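Long-range contacts in adhesion G-protein coupled receptor G6 (Danio rerio, PDB 6V55), which probably acts as a cell-surface adhesion receptor, linking events at its calcium-binding extracellular region to G-protein signalling in myelination: residues S97-Q102 and P472-K477; T505-I510 and T538-K543; D452-H457 and W496-R501. One frame throughout, in Å; residues are numbered along the deposited sequence.

Contact 1: S97-Q102 and P472-K477; sequences SDFSVQ and PCFPYK. With CA (calcium ion), chain C.
The calcium-binding loop of the CUB domain, between strands 90-96 and 105-114, meets residues 472-477 through Asp98, Phe99 and Ser100, joining two regions far apart in sequence. The Asp98 carboxylate is shared between metal and lysine: OD2 binds the calcium ion at 2.5 Å, while OD1 receives the salt bridge from Lys477 NZ at 2.9 Å, the amine arriving on the syn side, 25° out of the carboxylate plane. A weak bond from NZ to OD2 accompanies it, and NZ also donates to Ser100 OG at 3.3 Å. Glu53, a calcium ligand together with Asp61, is a second salt-bridge partner of this lysine, so the acidic cluster probably favours its charged form. A bend at chi3 (90°) carries the amine past the Phe99 ring, whose CZ lies 3.6 Å from Lys477 CG. A methionine in place of Lys477 would probably leave Asp98 OD1 and Glu53 OE2 without the lysine's positive charge and weaken the tie to the metal loop. Beside this polar grip, Phe99 and Phe474 form a T-shaped pair with planes 82° apart: the edge of Phe474 points at the face of Phe99, its CD1 standing 3.4 Å above the Phe99 plane, over the ring centre. Pro472 CG and Pro475 CA, the latter after a cis peptide, approach the same ring obliquely. On the metal side, Val101 O and Ser100 O are ligands too, and a coordinated water donates to Asp98 O and accepts from Gln102 NE2, each at 2.6 Å.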
loop_
_atom_site.group_PDB
_atom_site.type_symbol
_atom_site.label_atom_id
_atom_site.label_comp_id
_atom_site.label_asym_id
_atom_site.label_seq_id
_atom_site.Cartn_x
_atom_site.Cartn_y
_atom_site.Cartn_z
ATOM N N SER A 97 -4.507 -1.697 -6.580
ATOM C CA SER A 97 -5.856 -2.201 -6.784
ATOM C C SER A 97 -5.929 -2.674 -8.224
ATOM O O SER A 97 -5.172 -2.200 -9.072
ATOM C CB SER A 97 -6.923 -1.129 -6.548
ATOM O OG SER A 97 -6.596 0.036 -7.296
ATOM N N ASP A 98 -6.841 -3.598 -8.515
ATOM C CA ASP A 98 -6.919 -4.031 -9.896
ATOM C C ASP A 98 -8.047 -3.253 -10.574
ATOM O O ASP A 98 -8.391 -2.164 -10.115
ATOM C CB ASP A 98 -7.040 -5.562 -10.010
ATOM C CG ASP A 98 -8.237 -6.167 -9.255
ATOM O OD1 ASP A 98 -8.257 -7.409 -9.118
ATOM O OD2 ASP A 98 -9.185 -5.487 -8.833
ATOM N N PHE A 99 -8.647 -3.814 -11.632
ATOM C CA PHE A 99 -9.590 -3.124 -12.514
ATOM C C PHE A 99 -11.028 -3.107 -12.011
ATOM O O PHE A 99 -11.839 -2.385 -12.594
ATOM C CB PHE A 99 -9.583 -3.750 -13.923
ATOM C CG PHE A 99 -9.656 -5.265 -13.932
ATOM C CD1 PHE A 99 -10.892 -5.917 -13.933
ATOM C CD2 PHE A 99 -8.498 -6.038 -13.955
ATOM C CE1 PHE A 99 -10.972 -7.311 -13.929
ATOM C CE2 PHE A 99 -8.574 -7.424 -13.945
ATOM C CZ PHE A 99 -9.823 -8.057 -13.932
ATOM N N SER A 100 -11.387 -3.883 -10.987
ATOM C CA SER A 100 -12.794 -3.971 -10.604
ATOM C C SER A 100 -12.899 -4.347 -9.132
ATOM O O SER A 100 -11.955 -4.880 -8.559
ATOM C CB SER A 100 -13.537 -5.011 -11.438
ATOM O OG SER A 100 -13.189 -6.295 -10.955
ATOM N N VAL A 101 -14.089 -4.097 -8.546
ATOM C CA VAL A 101 -14.458 -4.303 -7.134
ATOM C C VAL A 101 -13.586 -3.481 -6.190
ATOM O O VAL A 101 -12.455 -3.863 -5.879
ATOM C CB VAL A 101 -14.427 -5.794 -6.712
ATOM C CG1 VAL A 101 -14.974 -5.974 -5.319
ATOM C CG2 VAL A 101 -15.176 -6.663 -7.715
ATOM N N GLN A 102 -14.127 -2.382 -5.674
ATOM C CA GLN A 102 -13.392 -1.500 -4.780
ATOM C C GLN A 102 -14.075 -1.437 -3.425
ATOM O O GLN A 102 -15.306 -1.422 -3.336
ATOM C CB GLN A 102 -13.282 -0.107 -5.375
ATOM C CG GLN A 102 -12.284 -0.067 -6.492
ATOM C CD GLN A 102 -12.908 -0.310 -7.825
ATOM O OE1 GLN A 102 -13.947 0.262 -8.133
ATOM N NE2 GLN A 102 -12.296 -1.182 -8.626
ATOM N N PRO A 472 -5.999 -11.674 -11.728
ATOM C CA PRO A 472 -7.314 -12.004 -12.289
ATOM C C PRO A 472 -7.392 -11.875 -13.798
ATOM O O PRO A 472 -6.759 -11.007 -14.410
ATOM C CB PRO A 472 -8.240 -10.979 -11.628
ATOM C CG PRO A 472 -7.350 -9.933 -11.092
ATOM C CD PRO A 472 -6.172 -10.695 -10.638
ATOM N N CYS A 473 -8.209 -12.751 -14.388
ATOM C CA CYS A 473 -8.513 -12.661 -15.805
ATOM C C CYS A 473 -9.366 -11.421 -16.044
ATOM O O CYS A 473 -10.375 -11.216 -15.364
ATOM C CB CYS A 473 -9.253 -13.916 -16.279
ATOM S SG CYS A 473 -8.250 -15.410 -16.430
ATOM N N PHE A 474 -8.935 -10.574 -16.974
ATOM C CA PHE A 474 -9.706 -9.391 -17.326
ATOM C C PHE A 474 -10.819 -9.783 -18.287
ATOM O O PHE A 474 -10.545 -10.427 -19.296
ATOM C CB PHE A 474 -8.808 -8.336 -17.970
ATOM C CG PHE A 474 -9.526 -7.070 -18.310
ATOM C CD1 PHE A 474 -9.857 -6.171 -17.306
ATOM C CD2 PHE A 474 -9.914 -6.792 -19.619
ATOM C CE1 PHE A 474 -10.516 -4.988 -17.598
ATOM C CE2 PHE A 474 -10.606 -5.615 -19.921
ATOM C CZ PHE A 474 -10.902 -4.713 -18.903
ATOM N N PRO A 475 -12.075 -9.391 -18.036
ATOM C CA PRO A 475 -12.609 -8.650 -16.885
ATOM C C PRO A 475 -13.534 -9.425 -15.942
ATOM O O PRO A 475 -14.132 -8.796 -15.067
ATOM C CB PRO A 475 -13.418 -7.555 -17.550
ATOM C CG PRO A 475 -14.027 -8.287 -18.714
ATOM C CD PRO A 475 -13.020 -9.344 -19.164
ATOM N N TYR A 476 -13.670 -10.740 -16.096
ATOM C CA TYR A 476 -14.687 -11.428 -15.315
ATOM C C TYR A 476 -14.156 -12.002 -14.010
ATOM O O TYR A 476 -14.962 -12.263 -13.104
ATOM C CB TYR A 476 -15.344 -12.502 -16.185
ATOM C CG TYR A 476 -16.026 -11.857 -17.367
ATOM C CD1 TYR A 476 -16.971 -10.837 -17.174
ATOM C CD2 TYR A 476 -15.725 -12.233 -18.670
ATOM C CE1 TYR A 476 -17.606 -10.214 -18.257
ATOM C CE2 TYR A 476 -16.356 -11.620 -19.748
ATOM C CZ TYR A 476 -17.292 -10.614 -19.534
ATOM O OH TYR A 476 -17.910 -10.018 -20.613
ATOM N N LYS A 477 -12.832 -12.198 -13.914
ATOM C CA LYS A 477 -12.097 -12.662 -12.720
ATOM C C LYS A 477 -12.534 -14.037 -12.214
ATOM O O LYS A 477 -12.293 -14.357 -11.043
ATOM C CB LYS A 477 -12.163 -11.674 -11.549
ATOM C CG LYS A 477 -11.859 -10.231 -11.838
ATOM C CD LYS A 477 -12.238 -9.405 -10.598
ATOM C CE LYS A 477 -11.106 -9.237 -9.609
ATOM N NZ LYS A 477 -11.113 -7.883 -8.982
HETATM CA CA CA C . -10.217 -4.205 -6.955
HETATM O O HOH W 1 -9.836 -1.892 -7.982
#

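Contact 2: T505-I510 and T538-K543; sequences TNITSI and TQVVTK. With NAG (2-acetamido-2-deoxy-beta-D-glucopyranose), chain F.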
loop_
_atom_site.group_PDB
_atom_site.type_symbol
_atom_site.label_atom_id
_atom_site.label_comp_id
_atom_site.label_asym_id
_atom_site.label_seq_id
_atom_site.Cartn_x
_atom_site.Cartn_y
_atom_site.Cartn_z
ATOM N N THR A 505 -10.890 -15.264 -20.512
ATOM C CA THR A 505 -11.854 -14.887 -21.531
ATOM C C THR A 505 -11.764 -13.391 -21.817
ATOM O O THR A 505 -11.434 -12.596 -20.940
ATOM C CB THR A 505 -13.284 -15.229 -21.093
ATOM O OG1 THR A 505 -13.516 -14.657 -19.803
ATOM C CG2 THR A 505 -13.489 -16.731 -21.010
ATOM N N ASN A 506 -12.095 -13.019 -23.059
ATOM C CA ASN A 506 -12.265 -11.637 -23.500
ATOM C C ASN A 506 -13.483 -11.014 -22.819
ATOM O O ASN A 506 -14.282 -11.691 -22.173
ATOM C CB ASN A 506 -12.529 -11.567 -25.013
ATOM C CG ASN A 506 -11.321 -11.884 -25.893
ATOM O OD1 ASN A 506 -10.196 -11.476 -25.611
ATOM N ND2 ASN A 506 -11.579 -12.615 -27.000
ATOM N N ILE A 507 -13.666 -9.704 -23.030
ATOM C CA ILE A 507 -14.986 -9.079 -22.871
ATOM C C ILE A 507 -16.010 -9.746 -23.784
ATOM O O ILE A 507 -17.114 -10.109 -23.353
ATOM C CB ILE A 507 -14.906 -7.566 -23.166
ATOM C CG1 ILE A 507 -14.023 -6.845 -22.148
ATOM C CG2 ILE A 507 -16.297 -6.913 -23.207
ATOM C CD1 ILE A 507 -13.697 -5.426 -22.555
ATOM N N THR A 508 -15.643 -9.951 -25.051
ATOM C CA THR A 508 -16.595 -10.441 -26.040
ATOM C C THR A 508 -16.793 -11.948 -25.995
ATOM O O THR A 508 -17.825 -12.432 -26.467
ATOM C CB THR A 508 -16.138 -10.075 -27.450
ATOM O OG1 THR A 508 -15.203 -11.060 -27.906
ATOM C CG2 THR A 508 -15.458 -8.740 -27.449
ATOM N N SER A 509 -15.831 -12.703 -25.465
ATOM C CA SER A 509 -15.839 -14.131 -25.737
ATOM C C SER A 509 -16.702 -14.922 -24.768
ATOM O O SER A 509 -16.908 -16.124 -24.982
ATOM C CB SER A 509 -14.414 -14.675 -25.732
ATOM O OG SER A 509 -13.953 -14.812 -24.407
ATOM N N ILE A 510 -17.214 -14.295 -23.725
ATOM C CA ILE A 510 -18.131 -14.984 -22.826
ATOM C C ILE A 510 -19.479 -15.138 -23.524
ATOM O O ILE A 510 -19.841 -14.374 -24.430
ATOM C CB ILE A 510 -18.233 -14.248 -21.469
ATOM C CG1 ILE A 510 -18.587 -15.218 -20.348
ATOM C CG2 ILE A 510 -19.227 -13.079 -21.489
ATOM C CD1 ILE A 510 -18.560 -14.574 -18.966
ATOM N N THR A 538 -17.191 -0.298 -27.294
ATOM C CA THR A 538 -18.122 -0.963 -28.208
ATOM C C THR A 538 -18.184 -2.473 -27.956
ATOM O O THR A 538 -19.195 -3.100 -28.294
ATOM C CB THR A 538 -17.809 -0.665 -29.699
ATOM O OG1 THR A 538 -16.798 -1.547 -30.208
ATOM C CG2 THR A 538 -17.382 0.797 -29.916
ATOM N N GLN A 539 -17.171 -3.059 -27.307
ATOM C CA GLN A 539 -17.287 -4.459 -26.924
ATOM C C GLN A 539 -18.149 -4.648 -25.691
ATOM O O GLN A 539 -18.773 -5.706 -25.536
ATOM C CB GLN A 539 -15.917 -5.059 -26.660
ATOM C CG GLN A 539 -15.086 -5.115 -27.875
ATOM C CD GLN A 539 -13.658 -5.310 -27.527
ATOM O OE1 GLN A 539 -13.339 -5.946 -26.524
ATOM N NE2 GLN A 539 -12.775 -4.746 -28.333
ATOM N N VAL A 540 -18.178 -3.665 -24.793
ATOM C CA VAL A 540 -19.076 -3.772 -23.653
ATOM C C VAL A 540 -20.522 -3.592 -24.115
ATOM O O VAL A 540 -21.420 -4.331 -23.697
ATOM C CB VAL A 540 -18.652 -2.771 -22.557
ATOM C CG1 VAL A 540 -19.634 -2.725 -21.460
ATOM C CG2 VAL A 540 -17.306 -3.182 -21.957
ATOM N N VAL A 541 -20.748 -2.704 -25.083
ATOM C CA VAL A 541 -22.114 -2.415 -25.501
ATOM C C VAL A 541 -22.647 -3.511 -26.438
ATOM O O VAL A 541 -23.857 -3.787 -26.465
ATOM C CB VAL A 541 -22.118 -0.978 -26.075
ATOM C CG1 VAL A 541 -23.324 -0.646 -26.860
ATOM C CG2 VAL A 541 -22.027 0.017 -24.919
ATOM N N THR A 542 -21.761 -4.247 -27.114
ATOM C CA THR A 542 -22.228 -5.424 -27.852
ATOM C C THR A 542 -22.640 -6.561 -26.913
ATOM O O THR A 542 -23.727 -7.138 -27.083
ATOM C CB THR A 542 -21.165 -5.873 -28.852
ATOM O OG1 THR A 542 -21.035 -4.856 -29.860
ATOM C CG2 THR A 542 -21.553 -7.178 -29.529
ATOM N N LYS A 543 -21.832 -6.827 -25.868
ATOM C CA LYS A 543 -22.170 -7.842 -24.864
ATOM C C LYS A 543 -23.435 -7.497 -24.064
ATOM O O LYS A 543 -24.226 -8.402 -23.759
ATOM C CB LYS A 543 -20.992 -8.053 -23.914
ATOM C CG LYS A 543 -21.146 -9.275 -23.019
ATOM C CD LYS A 543 -21.395 -10.540 -23.834
ATOM C CE LYS A 543 -20.093 -10.989 -24.510
ATOM N NZ LYS A 543 -20.251 -12.099 -25.499
HETATM C C1 NAG F . -10.650 -13.030 -28.045
HETATM C C2 NAG F . -10.814 -14.512 -28.543
HETATM C C3 NAG F . -10.087 -14.734 -29.895
HETATM C C4 NAG F . -10.450 -13.670 -30.926
HETATM C C5 NAG F . -10.078 -12.307 -30.358
HETATM C C6 NAG F . -10.357 -11.156 -31.305
HETATM C C7 NAG F . -10.684 -16.717 -27.399
HETATM C C8 NAG F . -10.004 -17.499 -26.307
HETATM N N2 NAG F . -10.299 -15.438 -27.537
HETATM O O3 NAG F . -10.371 -16.025 -30.428
HETATM O O4 NAG F . -9.776 -13.895 -32.163
HETATM O O5 NAG F . -10.861 -12.083 -29.175
HETATM O O6 NAG F . -9.828 -11.392 -32.604
HETATM O O7 NAG F . -11.536 -17.223 -28.123
#
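Lys543, on helix 534-550, folds its side chain against residues 507-510 and grips two of their backbone carbonyls. CG leaves anti to the backbone N (chi1 -169°); bends at the next two torsions then turn the chain toward the loop, bringing CE to 3.3 Å from Ile507 O. The amine donates to Thr508 O at 2.6 Å, from above the carbonyl plane, and to Ile510 O at 2.5 Å, tilted only 19° from that carbonyl's plane. Glu546 supplies the countercharge. Ile510 crosses the lysine at about a right angle, its CG2 3.8 Å from Lys543 CE. One helical turn earlier, Gln539 keeps an extended chain and packs by its flank, its CB lying 3.9 Å from Ile507 CG2. The amide oxygen Gln539 OE1 comes 3.6 Å from the methyl Thr508 CG2. Ile507 directs its CG2 branch at the helix, that methyl standing opposite the backbone N, and fits it against Gln539 CB and Val540 CG2, the latter 4.1 Å away. Helix 517-527 flanks the site, its Val520 and Leu524 touching Lys543. Beside the packed residues, Asn506 ND2 carries the sugar. A lysine thus ties the backbone of a helically coiled loop segment that lacks regular helical bonds to the helix beside it, and that segment lies on an N-glycosylation sequon, Asn506-Ile507-Thr508, with N-acetylglucosamine attached.

Contact 3: D452-H457 and W496-R501; sequences DEFPVH and WALPDR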
loop_
_atom_site.group_PDB
_atom_site.type_symbol
_atom_site.label_atom_id
_atom_site.label_comp_id
_atom_site.label_asym_id
_atom_site.label_seq_id
_atom_site.Cartn_x
_atom_site.Cartn_y
_atom_site.Cartn_z
ATOM N N ASP A 452 5.370 -5.042 -13.978
ATOM C CA ASP A 452 5.287 -4.968 -15.437
ATOM C C ASP A 452 3.876 -5.320 -15.903
ATOM O O ASP A 452 3.337 -6.356 -15.499
ATOM C CB ASP A 452 6.311 -5.925 -16.066
ATOM C CG ASP A 452 6.251 -5.929 -17.576
ATOM O OD1 ASP A 452 6.465 -4.838 -18.156
ATOM O OD2 ASP A 452 5.997 -7.005 -18.187
ATOM N N GLU A 453 3.284 -4.479 -16.761
ATOM C CA GLU A 453 1.931 -4.708 -17.281
ATOM C C GLU A 453 2.023 -5.282 -18.694
ATOM O O GLU A 453 2.314 -4.555 -19.651
ATOM C CB GLU A 453 1.114 -3.419 -17.263
ATOM C CG GLU A 453 -0.306 -3.519 -17.867
ATOM C CD GLU A 453 -1.198 -2.360 -17.422
ATOM O OE1 GLU A 453 -2.427 -2.363 -17.715
ATOM O OE2 GLU A 453 -0.660 -1.444 -16.753
ATOM N N PHE A 454 1.790 -6.597 -18.819
ATOM C CA PHE A 454 1.725 -7.232 -20.135
ATOM C C PHE A 454 0.779 -8.431 -20.083
ATOM O O PHE A 454 0.940 -9.302 -19.216
ATOM C CB PHE A 454 3.089 -7.679 -20.663
ATOM C CG PHE A 454 2.999 -8.365 -22.004
ATOM C CD1 PHE A 454 2.574 -7.654 -23.133
ATOM C CD2 PHE A 454 3.273 -9.722 -22.125
ATOM C CE1 PHE A 454 2.446 -8.281 -24.362
ATOM C CE2 PHE A 454 3.162 -10.352 -23.348
ATOM C CZ PHE A 454 2.744 -9.632 -24.468
ATOM N N PRO A 455 -0.288 -8.462 -20.918
ATOM C CA PRO A 455 -0.794 -7.354 -21.737
ATOM C C PRO A 455 -1.565 -6.334 -20.885
ATOM O O PRO A 455 -1.407 -6.352 -19.654
ATOM C CB PRO A 455 -1.718 -8.049 -22.738
ATOM C CG PRO A 455 -2.227 -9.222 -22.015
ATOM C CD PRO A 455 -1.091 -9.684 -21.117
ATOM N N VAL A 456 -2.336 -5.445 -21.515
ATOM C CA VAL A 456 -3.006 -4.394 -20.764
ATOM C C VAL A 456 -4.082 -5.020 -19.872
ATOM O O VAL A 456 -4.626 -6.093 -20.193
ATOM C CB VAL A 456 -3.528 -3.324 -21.742
ATOM C CG1 VAL A 456 -4.749 -3.803 -22.528
ATOM C CG2 VAL A 456 -3.827 -2.006 -21.025
ATOM N N HIS A 457 -4.213 -4.455 -18.656
ATOM C CA HIS A 457 -4.988 -4.927 -17.500
ATOM C C HIS A 457 -4.439 -6.208 -16.874
ATOM O O HIS A 457 -5.129 -6.839 -16.066
ATOM C CB HIS A 457 -6.488 -5.119 -17.787
ATOM C CG HIS A 457 -7.082 -4.065 -18.666
ATOM N ND1 HIS A 457 -7.490 -2.841 -18.182
ATOM C CD2 HIS A 457 -7.307 -4.043 -20.003
ATOM C CE1 HIS A 457 -7.949 -2.112 -19.183
ATOM N NE2 HIS A 457 -7.846 -2.817 -20.298
ATOM N N TRP A 496 11.155 -11.959 -17.264
ATOM C CA TRP A 496 9.783 -12.437 -17.257
ATOM C C TRP A 496 9.557 -13.382 -18.424
ATOM O O TRP A 496 9.725 -12.996 -19.586
ATOM C CB TRP A 496 8.807 -11.275 -17.382
ATOM C CG TRP A 496 8.375 -10.580 -16.119
ATOM C CD1 TRP A 496 8.522 -9.247 -15.838
ATOM C CD2 TRP A 496 7.663 -11.152 -14.997
ATOM N NE1 TRP A 496 7.976 -8.962 -14.609
ATOM C CE2 TRP A 496 7.444 -10.106 -14.069
ATOM C CE3 TRP A 496 7.214 -12.447 -14.677
ATOM C CZ2 TRP A 496 6.792 -10.312 -12.841
ATOM C CZ3 TRP A 496 6.555 -12.649 -13.461
ATOM C CH2 TRP A 496 6.359 -11.583 -12.556
ATOM N N ALA A 497 9.087 -14.594 -18.130
ATOM C CA ALA A 497 8.504 -15.435 -19.173
ATOM C C ALA A 497 7.175 -14.864 -19.676
ATOM O O ALA A 497 6.635 -13.875 -19.162
ATOM C CB ALA A 497 8.265 -16.855 -18.672
ATOM N N LEU A 498 6.636 -15.531 -20.690
ATOM C CA LEU A 498 5.360 -15.140 -21.260
ATOM C C LEU A 498 4.223 -15.463 -20.292
ATOM O O LEU A 498 4.288 -16.463 -19.563
ATOM C CB LEU A 498 5.138 -15.871 -22.570
ATOM C CG LEU A 498 5.662 -15.220 -23.846
ATOM C CD1 LEU A 498 5.212 -16.103 -24.976
ATOM C CD2 LEU A 498 5.159 -13.773 -24.048
ATOM N N PRO A 499 3.199 -14.615 -20.225
ATOM C CA PRO A 499 2.039 -14.930 -19.389
ATOM C C PRO A 499 1.200 -16.056 -19.980
ATOM O O PRO A 499 1.029 -16.157 -21.196
ATOM C CB PRO A 499 1.257 -13.611 -19.355
ATOM C CG PRO A 499 1.698 -12.867 -20.544
ATOM C CD PRO A 499 3.129 -13.244 -20.761
ATOM N N ASP A 500 0.683 -16.914 -19.090
ATOM C CA ASP A 500 -0.257 -17.977 -19.440
ATOM C C ASP A 500 -1.665 -17.441 -19.218
ATOM O O ASP A 500 -2.183 -17.468 -18.101
ATOM C CB ASP A 500 0.010 -19.228 -18.607
ATOM C CG ASP A 500 -1.025 -20.341 -18.836
ATOM O OD1 ASP A 500 -1.663 -20.431 -19.922
ATOM O OD2 ASP A 500 -1.187 -21.154 -17.907
ATOM N N ARG A 501 -2.310 -17.006 -20.290
ATOM C CA ARG A 501 -3.683 -16.527 -20.209
ATOM C C ARG A 501 -4.688 -17.536 -20.758
ATOM O O ARG A 501 -5.777 -17.154 -21.191
ATOM C CB ARG A 501 -3.814 -15.193 -20.936
ATOM C CG ARG A 501 -3.090 -14.093 -20.206
ATOM C CD ARG A 501 -3.473 -12.735 -20.737
ATOM N NE ARG A 501 -3.077 -12.586 -22.125
ATOM C CZ ARG A 501 -3.920 -12.258 -23.089
ATOM N NH1 ARG A 501 -5.192 -12.032 -22.798
ATOM N NH2 ARG A 501 -3.487 -12.137 -24.336
#
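Apolar contacts centre on Phe454 and two consecutive residues of 496-501, Leu498 and Pro499. Both approach the phenyl ring at its edge, near its plane: Pro499 CD lies 3.8 Å from Phe454 CD2, and Leu498 CD2 stands 4.0 Å from Phe454 CE2. The ring gets there because its CG is anti to the backbone N (chi1 178°), which swings its end nearer to the prolyl ring; the two side chains cross at about a right angle. Pro455 follows a cis peptide and adds a looser proline-proline touch, its CD 4.3 Å from Pro499 CG.

Aliphatic carbons also pack on flat groups, a guanidinium and an indole. Pro455 CG rests over one face of the Arg501 guanidinium, 3.4 Å above its plane and displaced toward the rim, with Arg501 NE its closest atom at 3.5 Å. The arginine chain bends at chi3 (-63°) and runs past the proline in the opposite direction, so the pyrrolidine covers one face of the group. At the other end, Asp452 CB meets the indole of Trp496 obliquely, 3.8 Å from NE1.

The polar ends are held by partners outside the pair. Asp452 OD2 forms a salt bridge with Arg483, which also makes a cation-pi contact with Trp496, while the indole NE1 donates to Gln450 O and Phe454 O accepts from Trp460 NE1.

The whole is a surface contact in a small, strand-rich region: strand 452-453 pairs antiparallel with 459-460, and residues 496-501 run from the end of strand 493-496 beside strand 480-488, whose Arg483 touches both Phe454 and Pro499.

All three contacts gather around the disulfide-linked region between the CUB domain and the helices from residue 517 onward. Contact 1 joins that region to the calcium loop, contact 2 joins its end to helix 534-550, and contact 3 lies within it. Centres of contacts 1 and 2 are 15 Å apart, and Tyr476 bridges them: its OH lies 2.9 Å from Ile507 O, probably as a hydrogen bond. Contacts 1 and 3, also 15 Å between centres, meet where Phe474 CD1 packs 3.6 Å from His457 CB, their rings being stacked. Contacts 2 and 3, centres 20 Å apart, only adjoin in sequence; the Cys473-Cys504 disulfide joins residues 472-477 to the short link between 496-501 and 505-510.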